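Local coordinates for protein 5-cytosine DNA methyltransferase (Entamoeba histolytica, PDB 3QV2) that probably transfers methyl groups from S-adenosylmethionine to carbon 5 of cytosine in DNA or tRNA, as a Dnmt2-type methyltransferase, at residues H97-L109 and F134-I146. Numbering follows the deposited sequence.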
ATOM      1  N   HIS A  97      17.536   6.404  17.365  1.00 45.50           N
ATOM      2  CA  HIS A  97      18.479   6.002  16.330  1.00 46.02           C
ATOM      3  C   HIS A  97      18.573   4.481  16.237  1.00 39.80           C
ATOM      4  O   HIS A  97      19.657   3.925  16.048  1.00 39.55           O
ATOM      5  CB  HIS A  97      19.857   6.608  16.608  1.00 53.26           C
ATOM      6  CG  HIS A  97      19.801   7.953  17.263  1.00 59.23           C
ATOM      7  ND1 HIS A  97      19.340   9.080  16.612  1.00 61.93           N
ATOM      8  CD2 HIS A  97      20.138   8.349  18.510  1.00 61.66           C
ATOM      9  CE1 HIS A  97      19.402  10.111  17.433  1.00 63.20           C
ATOM     10  NE2 HIS A  97      19.881   9.698  18.591  1.00 63.06           N
ATOM     11  N   LYS A  98      17.427   3.819  16.359  1.00 36.07           N
ATOM     12  CA  LYS A  98      17.376   2.361  16.371  1.00 37.10           C
ATOM     13  C   LYS A  98      16.827   1.792  15.062  1.00 34.28           C
ATOM     14  O   LYS A  98      16.867   0.584  14.834  1.00 38.83           O
ATOM     15  CB  LYS A  98      16.538   1.870  17.549  1.00 40.91           C
ATOM     16  CG  LYS A  98      17.156   2.149  18.914  1.00 44.06           C
ATOM     17  CD  LYS A  98      17.651   0.869  19.556  1.00 48.16           C
ATOM     18  CE  LYS A  98      16.504  -0.108  19.741  1.00 50.91           C
ATOM     19  NZ  LYS A  98      16.936  -1.364  20.412  1.00 51.21           N
ATOM     20  N   ASP A  99      16.311   2.667  14.206  1.00 25.18           N
ATOM     21  CA  ASP A  99      15.751   2.243  12.925  1.00 23.79           C
ATOM     22  C   ASP A  99      16.817   1.662  11.996  1.00 23.25           C
ATOM     23  O   ASP A  99      16.562   0.699  11.272  1.00 23.55           O
ATOM     24  CB  ASP A  99      15.029   3.405  12.238  1.00 22.41           C
ATOM     25  CG  ASP A  99      15.924   4.610  12.026  1.00 25.58           C
ATOM     26  OD1 ASP A  99      16.726   4.924  12.929  1.00 30.87           O
ATOM     27  OD2 ASP A  99      15.828   5.245  10.954  1.00 23.14           O
ATOM     28  N   ILE A 100      18.011   2.246  12.024  1.00 25.72           N
ATOM     29  CA  ILE A 100      19.096   1.809  11.151  1.00 28.83           C
ATOM     30  C   ILE A 100      19.613   0.431  11.552  1.00 28.78           C
ATOM     31  O   ILE A 100      20.211  -0.277  10.743  1.00 30.46           O
ATOM     32  CB  ILE A 100      20.267   2.813  11.162  1.00 29.86           C
ATOM     33  CG1 ILE A 100      21.188   2.574   9.963  1.00 28.74           C
ATOM     34  CG2 ILE A 100      21.037   2.729  12.473  1.00 31.71           C
ATOM     35  CD1 ILE A 100      20.519   2.805   8.626  1.00 27.60           C
ATOM     36  N   ASN A 101      19.380   0.055  12.803  1.00 30.75           N
ATOM     37  CA  ASN A 101      19.839  -1.235  13.303  1.00 34.18           C
ATOM     38  C   ASN A 101      18.689  -2.223  13.468  1.00 33.02           C
ATOM     39  O   ASN A 101      18.895  -3.368  13.867  1.00 35.01           O
ATOM     40  CB  ASN A 101      20.593  -1.064  14.623  1.00 39.59           C
ATOM     41  CG  ASN A 101      21.833  -0.202  14.476  1.00 44.12           C
ATOM     42  OD1 ASN A 101      21.923   0.880  15.058  1.00 44.55           O
ATOM     43  ND2 ASN A 101      22.799  -0.679  13.699  1.00 46.15           N
ATOM     44  N   ASP A 102      17.480  -1.770  13.152  1.00 29.06           N
ATOM     45  CA  ASP A 102      16.293  -2.613  13.249  1.00 27.04           C
ATOM     46  C   ASP A 102      16.350  -3.742  12.222  1.00 27.64           C
ATOM     47  O   ASP A 102      16.523  -3.494  11.030  1.00 25.39           O
ATOM     48  CB  ASP A 102      15.030  -1.773  13.055  1.00 24.55           C
ATOM     49  CG  ASP A 102      13.765  -2.530  13.404  1.00 24.04           C
ATOM     50  OD1 ASP A 102      12.882  -1.940  14.062  1.00 25.08           O
ATOM     51  OD2 ASP A 102      13.649  -3.711  13.021  1.00 20.65           O
ATOM     52  N   PRO A 103      16.200  -4.991  12.686  1.00 29.55           N
ATOM     53  CA  PRO A 103      16.294  -6.178  11.827  1.00 29.45           C
ATOM     54  C   PRO A 103      15.297  -6.173  10.666  1.00 26.22           C
ATOM     55  O   PRO A 103      15.569  -6.788   9.636  1.00 26.34           O
ATOM     56  CB  PRO A 103      16.000  -7.338  12.789  1.00 31.28           C
ATOM     57  CG  PRO A 103      15.356  -6.713  13.985  1.00 32.58           C
ATOM     58  CD  PRO A 103      15.948  -5.346  14.092  1.00 32.52           C
ATOM     59  N   ARG A 104      14.169  -5.487  10.826  1.00 21.43           N
ATOM     60  CA  ARG A 104      13.155  -5.440   9.775  1.00 21.53           C
ATOM     61  C   ARG A 104      13.547  -4.493   8.645  1.00 19.73           C
ATOM     62  O   ARG A 104      12.895  -4.454   7.602  1.00 21.04           O
ATOM     63  CB  ARG A 104      11.793  -5.040  10.343  1.00 19.28           C
ATOM     64  CG  ARG A 104      11.298  -5.936  11.465  1.00 24.71           C
ATOM     65  CD  ARG A 104      11.221  -5.170  12.771  1.00 24.58           C
ATOM     66  NE  ARG A 104       9.854  -5.068  13.267  1.00 26.67           N
ATOM     67  CZ  ARG A 104       9.449  -4.185  14.175  1.00 24.65           C
ATOM     68  NH1 ARG A 104      10.304  -3.310  14.686  1.00 19.02           N
ATOM     69  NH2 ARG A 104       8.183  -4.172  14.566  1.00 26.68           N
ATOM     70  N   ALA A 105      14.610  -3.725   8.859  1.00 21.17           N
ATOM     71  CA  ALA A 105      15.112  -2.813   7.840  1.00 20.42           C
ATOM     72  C   ALA A 105      16.304  -3.427   7.116  1.00 19.24           C
ATOM     73  O   ALA A 105      16.796  -2.881   6.129  1.00 22.60           O
ATOM     74  CB  ALA A 105      15.498  -1.483   8.464  1.00 17.35           C
ATOM     75  N   LYS A 106      16.759  -4.571   7.618  1.00 18.00           N
ATOM     76  CA  LYS A 106      17.941  -5.241   7.087  1.00 18.01           C
ATOM     77  C   LYS A 106      17.816  -5.562   5.600  1.00 15.95           C
ATOM     78  O   LYS A 106      18.790  -5.465   4.851  1.00 16.33           O
ATOM     79  CB  LYS A 106      18.225  -6.518   7.883  1.00 22.62           C
ATOM     80  CG  LYS A 106      19.563  -7.167   7.575  1.00 26.52           C
ATOM     81  CD  LYS A 106      19.868  -8.292   8.551  1.00 29.84           C
ATOM     82  CE  LYS A 106      21.243  -8.888   8.303  1.00 31.98           C
ATOM     83  NZ  LYS A 106      21.347  -9.511   6.955  1.00 32.93           N
ATOM     84  N   SER A 107      16.616  -5.940   5.173  1.00 13.05           N
ATOM     85  CA  SER A 107      16.389  -6.317   3.781  1.00 13.73           C
ATOM     86  C   SER A 107      16.521  -5.139   2.814  1.00 15.70           C
ATOM     87  O   SER A 107      17.140  -5.265   1.759  1.00 17.42           O
ATOM     88  CB  SER A 107      15.023  -6.993   3.622  1.00 10.56           C
ATOM     89  OG  SER A 107      13.997  -6.219   4.220  1.00 17.76           O
ATOM     90  N   VAL A 108      15.944  -3.998   3.177  1.00 13.69           N
ATOM     91  CA  VAL A 108      15.960  -2.831   2.298  1.00 14.23           C
ATOM     92  C   VAL A 108      17.339  -2.174   2.256  1.00 14.94           C
ATOM     93  O   VAL A 108      17.740  -1.619   1.234  1.00 15.44           O
ATOM     94  CB  VAL A 108      14.891  -1.792   2.695  1.00 12.83           C
ATOM     95  CG1 VAL A 108      15.265  -1.113   4.002  1.00 14.23           C
ATOM     96  CG2 VAL A 108      14.713  -0.765   1.585  1.00  9.82           C
ATOM     97  N   LEU A 109      18.064  -2.242   3.368  1.00  9.41           N
ATOM     98  CA  LEU A 109      19.433  -1.741   3.407  1.00 14.43           C
ATOM     99  C   LEU A 109      20.334  -2.629   2.555  1.00 14.68           C
ATOM    100  O   LEU A 109      21.227  -2.144   1.864  1.00 13.69           O
ATOM    101  CB  LEU A 109      19.954  -1.691   4.844  1.00 12.84           C
ATOM    102  CG  LEU A 109      19.377  -0.598   5.746  1.00 16.64           C
ATOM    103  CD1 LEU A 109      19.828  -0.791   7.188  1.00 16.58           C
ATOM    104  CD2 LEU A 109      19.770   0.779   5.232  1.00 14.02           C
ATOM    105  N   PHE A 134       9.258   7.542   7.261  1.00 15.37           N
ATOM    106  CA  PHE A 134      10.361   6.920   6.536  1.00 15.48           C
ATOM    107  C   PHE A 134      11.237   7.993   5.901  1.00 16.74           C
ATOM    108  O   PHE A 134      12.457   7.851   5.822  1.00 16.36           O
ATOM    109  CB  PHE A 134       9.825   5.973   5.463  1.00 14.64           C
ATOM    110  CG  PHE A 134      10.895   5.228   4.716  1.00 12.04           C
ATOM    111  CD1 PHE A 134      11.682   4.289   5.361  1.00 13.14           C
ATOM    112  CD2 PHE A 134      11.103   5.454   3.366  1.00 11.96           C
ATOM    113  CE1 PHE A 134      12.663   3.597   4.677  1.00 11.50           C
ATOM    114  CE2 PHE A 134      12.081   4.764   2.675  1.00 11.54           C
ATOM    115  CZ  PHE A 134      12.861   3.835   3.331  1.00 10.50           C
ATOM    116  N   LYS A 135      10.599   9.072   5.460  1.00 16.61           N
ATOM    117  CA  LYS A 135      11.296  10.191   4.839  1.00 17.60           C
ATOM    118  C   LYS A 135      12.380  10.770   5.748  1.00 19.46           C
ATOM    119  O   LYS A 135      13.391  11.284   5.270  1.00 20.84           O
ATOM    120  CB  LYS A 135      10.297  11.284   4.451  1.00 18.80           C
ATOM    121  CG  LYS A 135      10.929  12.563   3.926  1.00 21.92           C
ATOM    122  CD  LYS A 135       9.869  13.604   3.601  1.00 28.02           C
ATOM    123  CE  LYS A 135      10.501  14.914   3.164  1.00 33.30           C
ATOM    124  NZ  LYS A 135      11.374  14.732   1.972  1.00 37.54           N
ATOM    125  N   GLU A 136      12.167  10.680   7.057  1.00 24.56           N
ATOM    126  CA  GLU A 136      13.104  11.247   8.024  1.00 27.67           C
ATOM    127  C   GLU A 136      14.012  10.200   8.665  1.00 26.47           C
ATOM    128  O   GLU A 136      14.834  10.528   9.522  1.00 28.96           O
ATOM    129  CB  GLU A 136      12.349  12.010   9.118  1.00 29.87           C
ATOM    130  CG  GLU A 136      12.561  13.515   9.090  1.00 36.75           C
ATOM    131  CD  GLU A 136      11.861  14.182   7.924  1.00 41.96           C
ATOM    132  OE1 GLU A 136      10.656  13.918   7.721  1.00 44.11           O
ATOM    133  OE2 GLU A 136      12.514  14.970   7.208  1.00 44.23           O
ATOM    134  N   SER A 137      13.865   8.944   8.254  1.00 20.34           N
ATOM    135  CA  SER A 137      14.632   7.854   8.850  1.00 18.58           C
ATOM    136  C   SER A 137      16.099   7.887   8.441  1.00 17.95           C
ATOM    137  O   SER A 137      16.447   8.398   7.376  1.00 17.68           O
ATOM    138  CB  SER A 137      14.025   6.498   8.479  1.00 17.82           C
ATOM    139  OG  SER A 137      14.149   6.244   7.091  1.00 19.49           O
ATOM    140  N   LEU A 138      16.956   7.340   9.297  1.00 16.66           N
ATOM    141  CA  LEU A 138      18.367   7.191   8.970  1.00 19.81           C
ATOM    142  C   LEU A 138      18.517   6.175   7.846  1.00 20.06           C
ATOM    143  O   LEU A 138      19.468   6.230   7.068  1.00 17.54           O
ATOM    144  CB  LEU A 138      19.162   6.739  10.196  1.00 21.79           C
ATOM    145  CG  LEU A 138      19.305   7.760  11.325  1.00 26.81           C
ATOM    146  CD1 LEU A 138      19.944   7.123  12.555  1.00 29.78           C
ATOM    147  CD2 LEU A 138      20.107   8.966  10.854  1.00 26.62           C
ATOM    148  N   VAL A 139      17.568   5.248   7.770  1.00 18.65           N
ATOM    149  CA  VAL A 139      17.569   4.237   6.721  1.00 17.11           C
ATOM    150  C   VAL A 139      17.452   4.872   5.342  1.00 15.61           C
ATOM    151  O   VAL A 139      18.257   4.598   4.454  1.00 15.72           O
ATOM    152  CB  VAL A 139      16.425   3.224   6.906  1.00 21.66           C
ATOM    153  CG1 VAL A 139      16.292   2.340   5.669  1.00 17.58           C
ATOM    154  CG2 VAL A 139      16.652   2.388   8.157  1.00 21.89           C
ATOM    155  N   PHE A 140      16.447   5.722   5.161  1.00 12.88           N
ATOM    156  CA  PHE A 140      16.248   6.374   3.871  1.00 14.85           C
ATOM    157  C   PHE A 140      17.319   7.420   3.584  1.00 17.56           C
ATOM    158  O   PHE A 140      17.702   7.619   2.433  1.00 18.10           O
ATOM    159  CB  PHE A 140      14.860   7.006   3.766  1.00 10.21           C
ATOM    160  CG  PHE A 140      14.628   7.723   2.468  1.00 10.88           C
ATOM    161  CD1 PHE A 140      14.516   9.103   2.429  1.00 15.57           C
ATOM    162  CD2 PHE A 140      14.548   7.014   1.281  1.00 13.47           C
ATOM    163  CE1 PHE A 140      14.309   9.760   1.232  1.00 17.85           C
ATOM    164  CE2 PHE A 140      14.344   7.665   0.081  1.00 14.72           C
ATOM    165  CZ  PHE A 140      14.223   9.039   0.056  1.00 17.02           C
ATOM    166  N   LYS A 141      17.793   8.091   4.629  1.00 16.79           N
ATOM    167  CA  LYS A 141      18.870   9.061   4.472  1.00 13.79           C
ATOM    168  C   LYS A 141      20.044   8.407   3.755  1.00 14.98           C
ATOM    169  O   LYS A 141      20.655   8.998   2.866  1.00 13.82           O
ATOM    170  CB  LYS A 141      19.322   9.601   5.830  1.00 18.55           C
ATOM    171  CG  LYS A 141      20.530  10.520   5.746  1.00 20.86           C
ATOM    172  CD  LYS A 141      21.025  10.918   7.125  1.00 25.93           C
ATOM    173  CE  LYS A 141      22.323  11.710   7.044  1.00 29.50           C
ATOM    174  NZ  LYS A 141      22.154  12.997   6.313  1.00 31.37           N
ATOM    175  N   GLU A 142      20.346   7.174   4.148  1.00 14.40           N
ATOM    176  CA  GLU A 142      21.435   6.417   3.545  1.00 16.87           C
ATOM    177  C   GLU A 142      21.065   5.948   2.141  1.00 19.39           C
ATOM    178  O   GLU A 142      21.875   6.034   1.218  1.00 22.54           O
ATOM    179  CB  GLU A 142      21.802   5.223   4.429  1.00 17.84           C
ATOM    180  CG  GLU A 142      23.017   4.441   3.959  1.00 21.53           C
ATOM    181  CD  GLU A 142      23.406   3.343   4.929  1.00 26.16           C
ATOM    182  OE1 GLU A 142      22.837   3.300   6.040  1.00 30.48           O
ATOM    183  OE2 GLU A 142      24.282   2.524   4.582  1.00 26.91           O
ATOM    184  N   ILE A 143      19.840   5.455   1.984  1.00 17.21           N
ATOM    185  CA  ILE A 143      19.353   5.027   0.677  1.00 14.10           C
ATOM    186  C   ILE A 143      19.391   6.184  -0.319  1.00 14.05           C
ATOM    187  O   ILE A 143      19.762   6.004  -1.480  1.00 14.23           O
ATOM    188  CB  ILE A 143      17.921   4.458   0.762  1.00 14.28           C
ATOM    189  CG1 ILE A 143      17.924   3.110   1.488  1.00  9.66           C
ATOM    190  CG2 ILE A 143      17.322   4.311  -0.626  1.00 15.27           C
ATOM    191  CD1 ILE A 143      16.546   2.516   1.681  1.00 10.61           C
ATOM    192  N   TYR A 144      19.016   7.372   0.145  1.00  8.44           N
ATOM    193  CA  TYR A 144      19.041   8.569  -0.687  1.00 10.73           C
ATOM    194  C   TYR A 144      20.459   8.857  -1.166  1.00 13.74           C
ATOM    195  O   TYR A 144      20.687   9.082  -2.354  1.00 13.47           O
ATOM    196  CB  TYR A 144      18.486   9.771   0.081  1.00 13.06           C
ATOM    197  CG  TYR A 144      18.416  11.045  -0.732  1.00 15.05           C
ATOM    198  CD1 TYR A 144      17.281  11.360  -1.470  1.00 17.73           C
ATOM    199  CD2 TYR A 144      19.482  11.934  -0.761  1.00 14.56           C
ATOM    200  CE1 TYR A 144      17.212  12.523  -2.214  1.00 21.04           C
ATOM    201  CE2 TYR A 144      19.422  13.098  -1.501  1.00 17.15           C
ATOM    202  CZ  TYR A 144      18.285  13.389  -2.226  1.00 24.26           C
ATOM    203  OH  TYR A 144      18.217  14.546  -2.968  1.00 30.58           O
ATOM    204  N   ASN A 145      21.409   8.845  -0.235  1.00 15.30           N
ATOM    205  CA  ASN A 145      22.812   9.057  -0.571  1.00 18.37           C
ATOM    206  C   ASN A 145      23.319   8.037  -1.585  1.00 16.89           C
ATOM    207  O   ASN A 145      23.990   8.393  -2.552  1.00 17.49           O
ATOM    208  CB  ASN A 145      23.682   9.030   0.688  1.00 23.37           C
ATOM    209  CG  ASN A 145      23.513  10.271   1.544  1.00 31.58           C
ATOM    210  OD1 ASN A 145      23.333  11.375   1.029  1.00 34.11           O
ATOM    211  ND2 ASN A 145      23.571  10.095   2.858  1.00 31.96           N
ATOM    212  N   ILE A 146      22.998   6.766  -1.357  1.00 15.59           N
ATOM    213  CA  ILE A 146      23.407   5.704  -2.267  1.00 16.15           C
ATOM    214  C   ILE A 146      22.861   5.951  -3.671  1.00 15.99           C
ATOM    215  O   ILE A 146      23.600   5.894  -4.654  1.00 17.83           O
ATOM    216  CB  ILE A 146      22.942   4.322  -1.776  1.00 16.70           C
ATOM    217  CG1 ILE A 146      23.671   3.937  -0.487  1.00 16.50           C
ATOM    218  CG2 ILE A 146      23.177   3.271  -2.847  1.00 15.13           C
ATOM    219  CD1 ILE A 146      23.250   2.598   0.076  1.00 17.96           C
TER
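Two neighbouring helices of the Rossmann-like methyltransferase domain meet here, 106-115 and 138-149, together with the loop that leads into the first. Strand 125-130 of the central sheet lies between them in sequence. The contact is largely buried. D99 in the loop reaches the N-terminus of helix 138-149. D99 OD2 accepts a hydrogen bond from L138 N at 2.9 Å, on its syn lone pair. The bond is bent, with an N-H...O angle of 136°. The chi1 of 57° puts the D99 carboxylate between its own backbone N and carbonyl carbon, turned to the helix start. The helix N-terminus would probably favour the negative charge. S137 is the N-cap: its OG accepts from F140 N at 3.0 Å and donates to F134 O.

V139 is the central apolar side chain and its two methyls divide the work. V139 CG1 meets L109 CD2 at 3.8 Å and V108 CG1 at 4.0 Å. V139 CG2 packs against D99 O and A105 CB. One turn on, I143 CD1 touches V108 CG2 at 3.8 Å, the two side chains crossing at about a right angle. S107, next to V108, touches the bound S-adenosyl-L-homocysteine, so this helix has one side on the cofactor pocket and another on helix 138-149. At the outer side, E142 is extended, and its OE2 forms a salt bridge with R113 of helix 106-115. The I100 side chain runs at about a right angle to E142 and meets it with its end, I100 CD1 lying 3.5 Å from E142 OE1.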